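Long-range contacts in extracellular solute-binding protein, family 1 (Bifidobacterium longum subsp. infantis ATCC 15697, PDB 3OMB), which probably binds a carbohydrate or similar solute outside the cell and delivers it to an ABC importer, and carries a bound magnesium ion: residues 95-104 and 352-361; 151-159 and 420-430. All blocks are in the same frame, centred on the assembly; numbering follows the deposited sequence.

Interaction 1 of 2, residues 95-104 and 352-361; sequences IADVNLNGYG and AGLSISSHAA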
loop_
_atom_site.group_PDB
_atom_site.type_symbol
_atom_site.label_atom_id
_atom_site.label_comp_id
_atom_site.label_asym_id
_atom_site.label_seq_id
_atom_site.Cartn_x
_atom_site.Cartn_y
_atom_site.Cartn_z
ATOM N N ILE A 95 -5.779 18.934 -19.838
ATOM C CA ILE A 95 -5.577 17.568 -19.385
ATOM C C ILE A 95 -5.978 16.560 -20.473
ATOM O O ILE A 95 -6.698 16.910 -21.419
ATOM C CB ILE A 95 -6.315 17.301 -18.056
ATOM C CG1 ILE A 95 -7.817 17.486 -18.221
ATOM C CG2 ILE A 95 -5.772 18.219 -16.941
ATOM C CD1 ILE A 95 -8.607 16.779 -17.145
ATOM N N ALA A 96 -5.498 15.324 -20.354
ATOM C CA ALA A 96 -5.858 14.291 -21.320
ATOM C C ALA A 96 -7.341 13.948 -21.164
ATOM O O ALA A 96 -7.914 14.154 -20.091
ATOM C CB ALA A 96 -4.995 13.070 -21.127
ATOM N N ASP A 97 -7.962 13.435 -22.219
ATOM C CA ASP A 97 -9.367 13.010 -22.150
ATOM C C ASP A 97 -9.623 11.981 -21.052
ATOM O O ASP A 97 -10.566 12.107 -20.281
ATOM C CB ASP A 97 -9.833 12.413 -23.482
ATOM C CG ASP A 97 -9.791 13.407 -24.630
ATOM O OD1 ASP A 97 -9.849 14.635 -24.365
ATOM O OD2 ASP A 97 -9.705 12.943 -25.804
ATOM N N VAL A 98 -8.792 10.943 -21.034
ATOM C CA VAL A 98 -8.871 9.878 -20.056
ATOM C C VAL A 98 -7.541 9.875 -19.302
ATOM O O VAL A 98 -6.478 10.021 -19.903
ATOM C CB VAL A 98 -9.134 8.502 -20.728
ATOM C CG1 VAL A 98 -9.103 7.332 -19.692
ATOM C CG2 VAL A 98 -10.458 8.519 -21.511
ATOM N N ASN A 99 -7.609 9.711 -17.984
ATOM C CA ASN A 99 -6.417 9.792 -17.159
ATOM C C ASN A 99 -6.352 8.600 -16.225
ATOM O O ASN A 99 -7.270 8.372 -15.428
ATOM C CB ASN A 99 -6.422 11.092 -16.367
ATOM C CG ASN A 99 -6.480 12.300 -17.256
ATOM O OD1 ASN A 99 -5.456 12.789 -17.687
ATOM N ND2 ASN A 99 -7.683 12.766 -17.563
ATOM N N LEU A 100 -5.262 7.846 -16.343
ATOM C CA LEU A 100 -5.052 6.642 -15.553
ATOM C C LEU A 100 -4.009 6.894 -14.470
ATOM O O LEU A 100 -2.839 7.126 -14.768
ATOM C CB LEU A 100 -4.649 5.450 -16.451
ATOM C CG LEU A 100 -5.512 5.193 -17.699
ATOM C CD1 LEU A 100 -5.075 3.914 -18.391
ATOM C CD2 LEU A 100 -7.019 5.140 -17.392
ATOM N N ASN A 101 -4.452 6.847 -13.217
ATOM C CA ASN A 101 -3.622 7.145 -12.060
ATOM C C ASN A 101 -2.941 8.496 -12.199
ATOM O O ASN A 101 -1.780 8.648 -11.842
ATOM C CB ASN A 101 -2.586 6.047 -11.799
ATOM C CG ASN A 101 -3.194 4.805 -11.177
ATOM O OD1 ASN A 101 -3.748 4.854 -10.087
ATOM N ND2 ASN A 101 -3.068 3.682 -11.862
ATOM N N GLY A 102 -3.667 9.462 -12.750
ATOM C CA GLY A 102 -3.144 10.818 -12.902
ATOM C C GLY A 102 -3.524 11.715 -11.747
ATOM O O GLY A 102 -2.673 12.395 -11.192
ATOM N N TYR A 103 -4.796 11.676 -11.368
ATOM C CA TYR A 103 -5.389 12.653 -10.459
ATOM C C TYR A 103 -6.248 12.006 -9.408
ATOM O O TYR A 103 -6.744 10.909 -9.593
ATOM C CB TYR A 103 -6.274 13.602 -11.263
ATOM C CG TYR A 103 -5.534 14.243 -12.397
ATOM C CD1 TYR A 103 -4.622 15.262 -12.159
ATOM C CD2 TYR A 103 -5.712 13.799 -13.704
ATOM C CE1 TYR A 103 -3.906 15.831 -13.199
ATOM C CE2 TYR A 103 -5.011 14.375 -14.758
ATOM C CZ TYR A 103 -4.118 15.393 -14.500
ATOM O OH TYR A 103 -3.420 15.968 -15.528
ATOM N N GLY A 104 -6.438 12.698 -8.297
ATOM C CA GLY A 104 -7.422 12.273 -7.313
ATOM C C GLY A 104 -8.607 13.210 -7.381
ATOM O O GLY A 104 -8.512 14.287 -7.968
ATOM N N ALA A 352 -8.556 6.479 -6.849
ATOM C CA ALA A 352 -8.097 7.419 -7.874
ATOM C C ALA A 352 -7.404 6.813 -9.096
ATOM O O ALA A 352 -6.330 7.250 -9.500
ATOM C CB ALA A 352 -7.207 8.512 -7.225
ATOM N N GLY A 353 -8.024 5.814 -9.694
ATOM C CA GLY A 353 -7.469 5.204 -10.885
ATOM C C GLY A 353 -7.913 5.897 -12.164
ATOM O O GLY A 353 -7.068 6.244 -12.990
ATOM N N LEU A 354 -9.222 6.098 -12.338
ATOM C CA LEU A 354 -9.731 6.716 -13.556
ATOM C C LEU A 354 -10.416 8.067 -13.377
ATOM O O LEU A 354 -11.305 8.204 -12.543
ATOM C CB LEU A 354 -10.669 5.756 -14.297
ATOM C CG LEU A 354 -10.938 6.207 -15.745
ATOM C CD1 LEU A 354 -10.589 5.156 -16.751
ATOM C CD2 LEU A 354 -12.385 6.629 -15.866
ATOM N N SER A 355 -9.993 9.052 -14.172
ATOM C CA SER A 355 -10.668 10.350 -14.262
ATOM C C SER A 355 -10.786 10.820 -15.720
ATOM O O SER A 355 -9.902 10.573 -16.548
ATOM C CB SER A 355 -9.966 11.406 -13.393
ATOM O OG SER A 355 -8.573 11.477 -13.653
ATOM N N ILE A 356 -11.896 11.474 -16.037
ATOM C CA ILE A 356 -12.152 11.900 -17.401
ATOM C C ILE A 356 -12.305 13.396 -17.445
ATOM O O ILE A 356 -12.984 13.984 -16.595
ATOM C CB ILE A 356 -13.370 11.161 -18.023
ATOM C CG1 ILE A 356 -12.976 9.710 -18.330
ATOM C CG2 ILE A 356 -13.849 11.835 -19.323
ATOM C CD1 ILE A 356 -14.139 8.775 -18.577
ATOM N N SER A 357 -11.649 14.005 -18.432
ATOM C CA SER A 357 -11.754 15.436 -18.672
ATOM C C SER A 357 -13.204 15.815 -18.952
ATOM O O SER A 357 -13.867 15.185 -19.775
ATOM C CB SER A 357 -10.889 15.810 -19.872
ATOM O OG SER A 357 -11.043 17.179 -20.201
ATOM N N SER A 358 -13.709 16.836 -18.272
ATOM C CA SER A 358 -15.022 17.375 -18.655
ATOM C C SER A 358 -14.993 17.961 -20.088
ATOM O O SER A 358 -16.012 17.960 -20.783
ATOM C CB SER A 358 -15.549 18.381 -17.624
ATOM O OG SER A 358 -14.859 19.614 -17.724
ATOM N N HIS A 359 -13.808 18.390 -20.537
ATOM C CA HIS A 359 -13.617 18.961 -21.880
ATOM C C HIS A 359 -13.214 17.929 -22.953
ATOM O O HIS A 359 -12.729 18.308 -24.020
ATOM C CB HIS A 359 -12.565 20.083 -21.851
ATOM C CG HIS A 359 -13.051 21.364 -21.244
ATOM N ND1 HIS A 359 -13.271 21.515 -19.890
ATOM C CD2 HIS A 359 -13.328 22.567 -21.807
ATOM C CE1 HIS A 359 -13.680 22.748 -19.643
ATOM N NE2 HIS A 359 -13.721 23.410 -20.790
ATOM N N ALA A 360 -13.410 16.638 -22.676
ATOM C CA ALA A 360 -13.062 15.601 -23.635
ATOM C C ALA A 360 -13.681 15.927 -25.003
ATOM O O ALA A 360 -14.880 16.180 -25.105
ATOM C CB ALA A 360 -13.515 14.234 -23.143
ATOM N N ALA A 361 -12.849 15.947 -26.035
ATOM C CA ALA A 361 -13.324 16.201 -27.401
ATOM C C ALA A 361 -14.454 15.247 -27.799
ATOM O O ALA A 361 -15.505 15.679 -28.257
ATOM C CB ALA A 361 -12.164 16.106 -28.389
HETATM O O HOH W 1 -9.366 16.793 -22.501
HETATM O O HOH W 2 -6.514 9.541 -12.997
HETATM O O HOH W 3 -4.441 9.367 -8.650
#

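Interaction 2 of 2, residues 151-159 and 420-430; sequences AIADGRGKA and ELLVGWIPDEA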
loop_
_atom_site.group_PDB
_atom_site.type_symbol
_atom_site.label_atom_id
_atom_site.label_comp_id
_atom_site.label_asym_id
_atom_site.label_seq_id
_atom_site.Cartn_x
_atom_site.Cartn_y
_atom_site.Cartn_z
ATOM N N ALA A 151 -13.153 10.276 -9.555
ATOM C CA ALA A 151 -12.011 9.397 -9.724
ATOM C C ALA A 151 -12.418 8.015 -9.286
ATOM O O ALA A 151 -12.678 7.793 -8.122
ATOM C CB ALA A 151 -10.800 9.895 -8.877
ATOM N N ILE A 152 -12.460 7.086 -10.229
ATOM C CA ILE A 152 -12.881 5.717 -9.927
ATOM C C ILE A 152 -11.695 4.900 -9.439
ATOM O O ILE A 152 -10.582 4.995 -9.989
ATOM C CB ILE A 152 -13.550 5.070 -11.151
ATOM C CG1 ILE A 152 -14.586 6.067 -11.713
ATOM C CG2 ILE A 152 -14.172 3.712 -10.789
ATOM C CD1 ILE A 152 -15.605 5.508 -12.699
ATOM N N ALA A 153 -11.943 4.104 -8.405
ATOM C CA ALA A 153 -10.936 3.214 -7.853
ATOM C C ALA A 153 -10.656 2.045 -8.794
ATOM O O ALA A 153 -11.348 1.834 -9.798
ATOM C CB ALA A 153 -11.390 2.691 -6.465
ATOM N N ASP A 154 -9.632 1.280 -8.455
ATOM C CA ASP A 154 -9.336 0.042 -9.179
ATOM C C ASP A 154 -9.085 -1.101 -8.189
ATOM O O ASP A 154 -8.893 -0.877 -6.997
ATOM C CB ASP A 154 -8.145 0.262 -10.099
ATOM C CG ASP A 154 -7.035 1.028 -9.422
ATOM O OD1 ASP A 154 -6.345 0.422 -8.562
ATOM O OD2 ASP A 154 -6.859 2.234 -9.736
ATOM N N GLY A 155 -9.102 -2.326 -8.681
ATOM C CA GLY A 155 -8.874 -3.492 -7.825
ATOM C C GLY A 155 -8.026 -4.541 -8.513
ATOM O O GLY A 155 -8.161 -4.756 -9.701
ATOM N N ARG A 156 -7.176 -5.201 -7.732
ATOM C CA ARG A 156 -6.177 -6.154 -8.190
ATOM C C ARG A 156 -6.665 -7.569 -7.997
ATOM O O ARG A 156 -5.890 -8.491 -8.194
ATOM C CB ARG A 156 -4.988 -6.108 -7.227
ATOM C CG ARG A 156 -3.928 -5.169 -7.460
ATOM C CD ARG A 156 -2.675 -5.752 -6.806
ATOM N NE ARG A 156 -2.316 -5.146 -5.520
ATOM C CZ ARG A 156 -1.051 -5.008 -5.112
ATOM N NH1 ARG A 156 -0.054 -5.403 -5.897
ATOM N NH2 ARG A 156 -0.773 -4.456 -3.935
ATOM N N GLY A 157 -7.870 -7.752 -7.474
ATOM C CA GLY A 157 -8.381 -9.108 -7.222
ATOM C C GLY A 157 -8.354 -9.554 -5.775
ATOM O O GLY A 157 -7.506 -9.124 -4.992
ATOM N N LYS A 158 -9.289 -10.432 -5.431
ATOM C CA LYS A 158 -9.454 -10.938 -4.082
ATOM C C LYS A 158 -8.190 -11.631 -3.550
ATOM O O LYS A 158 -8.010 -11.766 -2.333
ATOM C CB LYS A 158 -10.652 -11.900 -4.025
ATOM C CG LYS A 158 -10.440 -13.220 -4.817
ATOM C CD LYS A 158 -11.694 -14.104 -4.781
ATOM C CE LYS A 158 -11.464 -15.494 -5.430
ATOM N NZ LYS A 158 -11.332 -15.384 -6.938
ATOM N N ALA A 159 -7.319 -12.095 -4.435
ATOM C CA ALA A 159 -6.079 -12.700 -3.952
ATOM C C ALA A 159 -5.265 -11.671 -3.164
ATOM O O ALA A 159 -4.456 -12.035 -2.328
ATOM C CB ALA A 159 -5.270 -13.287 -5.113
ATOM N N GLU A 420 0.442 -3.364 -10.851
ATOM C CA GLU A 420 -0.342 -2.725 -9.794
ATOM C C GLU A 420 -0.942 -1.345 -10.191
ATOM O O GLU A 420 -1.787 -0.816 -9.475
ATOM C CB GLU A 420 0.439 -2.644 -8.460
ATOM C CG GLU A 420 1.371 -1.422 -8.329
ATOM C CD GLU A 420 2.732 -1.603 -8.997
ATOM O OE1 GLU A 420 2.999 -2.701 -9.516
ATOM O OE2 GLU A 420 3.542 -0.636 -9.001
ATOM N N LEU A 421 -0.503 -0.781 -11.318
ATOM C CA LEU A 421 -1.052 0.484 -11.836
ATOM C C LEU A 421 -2.213 0.270 -12.804
ATOM O O LEU A 421 -2.554 1.165 -13.587
ATOM C CB LEU A 421 0.041 1.324 -12.508
ATOM C CG LEU A 421 1.086 1.905 -11.550
ATOM C CD1 LEU A 421 2.347 2.261 -12.302
ATOM C CD2 LEU A 421 0.534 3.124 -10.777
ATOM N N LEU A 422 -2.834 -0.908 -12.747
ATOM C CA LEU A 422 -3.968 -1.173 -13.616
ATOM C C LEU A 422 -5.110 -0.249 -13.183
ATOM O O LEU A 422 -5.223 0.149 -12.006
ATOM C CB LEU A 422 -4.400 -2.632 -13.524
ATOM C CG LEU A 422 -5.440 -2.966 -12.440
ATOM C CD1 LEU A 422 -6.140 -4.291 -12.742
ATOM C CD2 LEU A 422 -4.806 -2.998 -11.082
ATOM N N VAL A 423 -5.938 0.114 -14.143
ATOM C CA VAL A 423 -7.110 0.888 -13.845
ATOM C C VAL A 423 -8.247 0.052 -14.428
ATOM O O VAL A 423 -8.431 -0.021 -15.639
ATOM C CB VAL A 423 -6.973 2.278 -14.473
ATOM C CG1 VAL A 423 -8.210 3.086 -14.265
ATOM C CG2 VAL A 423 -5.798 3.007 -13.846
ATOM N N GLY A 424 -8.988 -0.606 -13.553
ATOM C CA GLY A 424 -9.916 -1.658 -13.951
ATOM C C GLY A 424 -10.142 -2.444 -12.684
ATOM O O GLY A 424 -9.848 -1.952 -11.602
ATOM N N TRP A 425 -10.679 -3.647 -12.790
ATOM C CA TRP A 425 -10.892 -4.453 -11.600
ATOM C C TRP A 425 -10.869 -5.933 -11.965
ATOM O O TRP A 425 -11.345 -6.311 -13.016
ATOM C CB TRP A 425 -12.179 -4.067 -10.871
ATOM C CG TRP A 425 -13.469 -4.536 -11.519
ATOM C CD1 TRP A 425 -13.960 -4.153 -12.741
ATOM C CD2 TRP A 425 -14.426 -5.459 -10.970
ATOM N NE1 TRP A 425 -15.162 -4.770 -12.977
ATOM C CE2 TRP A 425 -15.465 -5.593 -11.921
ATOM C CE3 TRP A 425 -14.499 -6.195 -9.775
ATOM C CZ2 TRP A 425 -16.584 -6.421 -11.711
ATOM C CZ3 TRP A 425 -15.622 -7.029 -9.562
ATOM C CH2 TRP A 425 -16.640 -7.138 -10.533
ATOM N N ILE A 426 -10.270 -6.750 -11.102
ATOM C CA ILE A 426 -10.241 -8.196 -11.300
ATOM C C ILE A 426 -11.394 -8.742 -10.493
ATOM O O ILE A 426 -11.375 -8.644 -9.253
ATOM C CB ILE A 426 -8.935 -8.857 -10.784
ATOM C CG1 ILE A 426 -7.687 -8.248 -11.444
ATOM C CG2 ILE A 426 -8.971 -10.400 -11.010
ATOM C CD1 ILE A 426 -7.606 -8.455 -12.908
ATOM N N PRO A 427 -12.400 -9.320 -11.183
ATOM C CA PRO A 427 -13.627 -9.775 -10.508
ATOM C C PRO A 427 -13.386 -11.057 -9.703
ATOM O O PRO A 427 -12.456 -11.811 -10.019
ATOM C CB PRO A 427 -14.585 -10.025 -11.666
ATOM C CG PRO A 427 -13.632 -10.445 -12.838
ATOM C CD PRO A 427 -12.384 -9.637 -12.630
ATOM N N ASP A 428 -14.215 -11.306 -8.683
ATOM C CA ASP A 428 -14.029 -12.483 -7.820
ATOM C C ASP A 428 -14.180 -13.789 -8.576
ATOM O O ASP A 428 -13.619 -14.825 -8.169
ATOM C CB ASP A 428 -14.982 -12.486 -6.648
ATOM C CG ASP A 428 -14.601 -11.473 -5.580
ATOM O OD1 ASP A 428 -13.483 -10.891 -5.663
ATOM O OD2 ASP A 428 -15.434 -11.263 -4.664
ATOM N N GLU A 429 -14.926 -13.748 -9.677
ATOM C CA GLU A 429 -15.140 -14.970 -10.451
ATOM C C GLU A 429 -13.877 -15.372 -11.240
ATOM O O GLU A 429 -13.800 -16.482 -11.728
ATOM C CB GLU A 429 -16.430 -14.892 -11.315
ATOM C CG GLU A 429 -16.499 -13.705 -12.274
ATOM C CD GLU A 429 -17.078 -12.391 -11.669
ATOM O OE1 GLU A 429 -17.138 -12.201 -10.416
ATOM O OE2 GLU A 429 -17.458 -11.510 -12.501
ATOM N N ALA A 430 -12.879 -14.484 -11.327
ATOM C CA ALA A 430 -11.632 -14.812 -12.029
ATOM C C ALA A 430 -10.666 -15.609 -11.155
ATOM O O ALA A 430 -10.427 -15.249 -10.003
ATOM C CB ALA A 430 -10.953 -13.576 -12.517
HETATM O O HOH W 4 -10.519 -6.452 -7.419
HETATM O O HOH W 5 -10.290 -13.129 -8.330
HETATM O O HOH W 6 -11.407 -10.458 -7.267
#

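Interaction 1 of 2, residues 95-104 and 352-361
N99 and S355 face each other as the hydrogen-bonded pair of a short antiparallel ladder, strand 98-100 running against strand 352-356. N99 N gives to S355 O at 2.8 Å, and S355 N returns a straighter bond to N99 O. On one side the ladder continues with S357 N giving to D97 O; on the other, N101 N gives to G353 O at 2.7 Å, almost straight (173°).

The amide of N99 adds a third link. With CG beside its own backbone N (chi1 -59°), ND2 lies where it can give one hydrogen to A96 O (2.9 Å) and the other to S355 O (3.3 Å), both from above the plane of the accepting carbonyl. S355 O is therefore gripped twice by one residue. A leucine at N99 would probably leave A96 O without this donor and S355 O with the backbone bond alone.

Two waters stitch the polar side chains in. One takes a hydrogen from S357 OG and gives to I95 O and D97 OD1; the other joins N99 O and G102 N. In one of its two modelled positions, S355 OG joins this second water and lies at the edge of the Y103 ring, 3.7 Å from CD2.

Apolar contact lies on the face of V98, L100, L354 and I356. L354 CD1 does the touching, 3.6 Å from L100 CD2, the two leucines side by side, and 3.9 Å from V98 CG1.

Helix 363-373 covers this apolar face, A370 touching L354 and I356. Strand 41-48 flanks 98-100 on its other edge in parallel, leaving 352-356 outermost in the four-stranded mixed sheet, while Y103 packs against helix 79-92 and meets the rings of W82 and F115.

Interaction 2 of 2, residues 151-159 and 420-430
K158 reaches across to the turn at 427-430 with its ammonium group. Its CG stands between the backbone N and the carbonyl carbon (chi1 67°), the next two torsions are extended, and a bend at the last one (chi4 -71°) brings NZ to D428 O at 2.7 Å. On the way the aliphatic chain crosses the D428 carboxylate, with OD1 3.4 Å from K158 CB; the charged atoms of the pair stay apart, and D428 OD1 takes its salt bridge from K135. A water held by K158 NZ lies beside P427 O and A430 O, and a second, held by K158 N, lies near D428 OD1.

P427 to A430 form a type I beta turn, closed by A430 N on P427 O. Before it, the 420-430 loop runs beside the end of strand 152-155: G155 N gives to G424 O at 3.0 Å, and I426 N gives a longer, more bent bond to G155 O.

I426 sets its CB over G157, 3.6 Å from CA, and turns CG1 onto the R156 carbonyl. A CB on G157 would collide with the R156 carbonyl O and crowd I426 CG2 (3.3 Å). From the other end of the loop, L422 brings CD1 to G155 O at 3.7 Å. R156, bent at chi3, runs alongside E420, NH1 touching E420 CB; R156 NE hydrogen-bonds S347 O, and E420 OE2 salt-bridges R79. D154 points CB at G424 O (3.2 Å), and its CG, between backbone N and carbonyl carbon (chi1 44°), sets the carboxylate beside L422 O without a hydrogen bond.

From the N terminus, the chain first lays down 95-104, then 151-159, and only some two hundred residues later returns with 352-361 to close interaction 1; 420-430 follows and closes interaction 2. The two long loops, of 247 and 260 residues, therefore cross rather than nest. Interaction 1 completes the edge of the four-stranded sheet, whereas interaction 2 fastens the end of strand 152-155 to the loop after helix 403-411. They meet directly at I152, whose backbone probably hydrogen-bonds with G353 and L354, both facing it as a classic beta bulge, and at V423, which touches N101 and L354. Both lie far from the magnesium site.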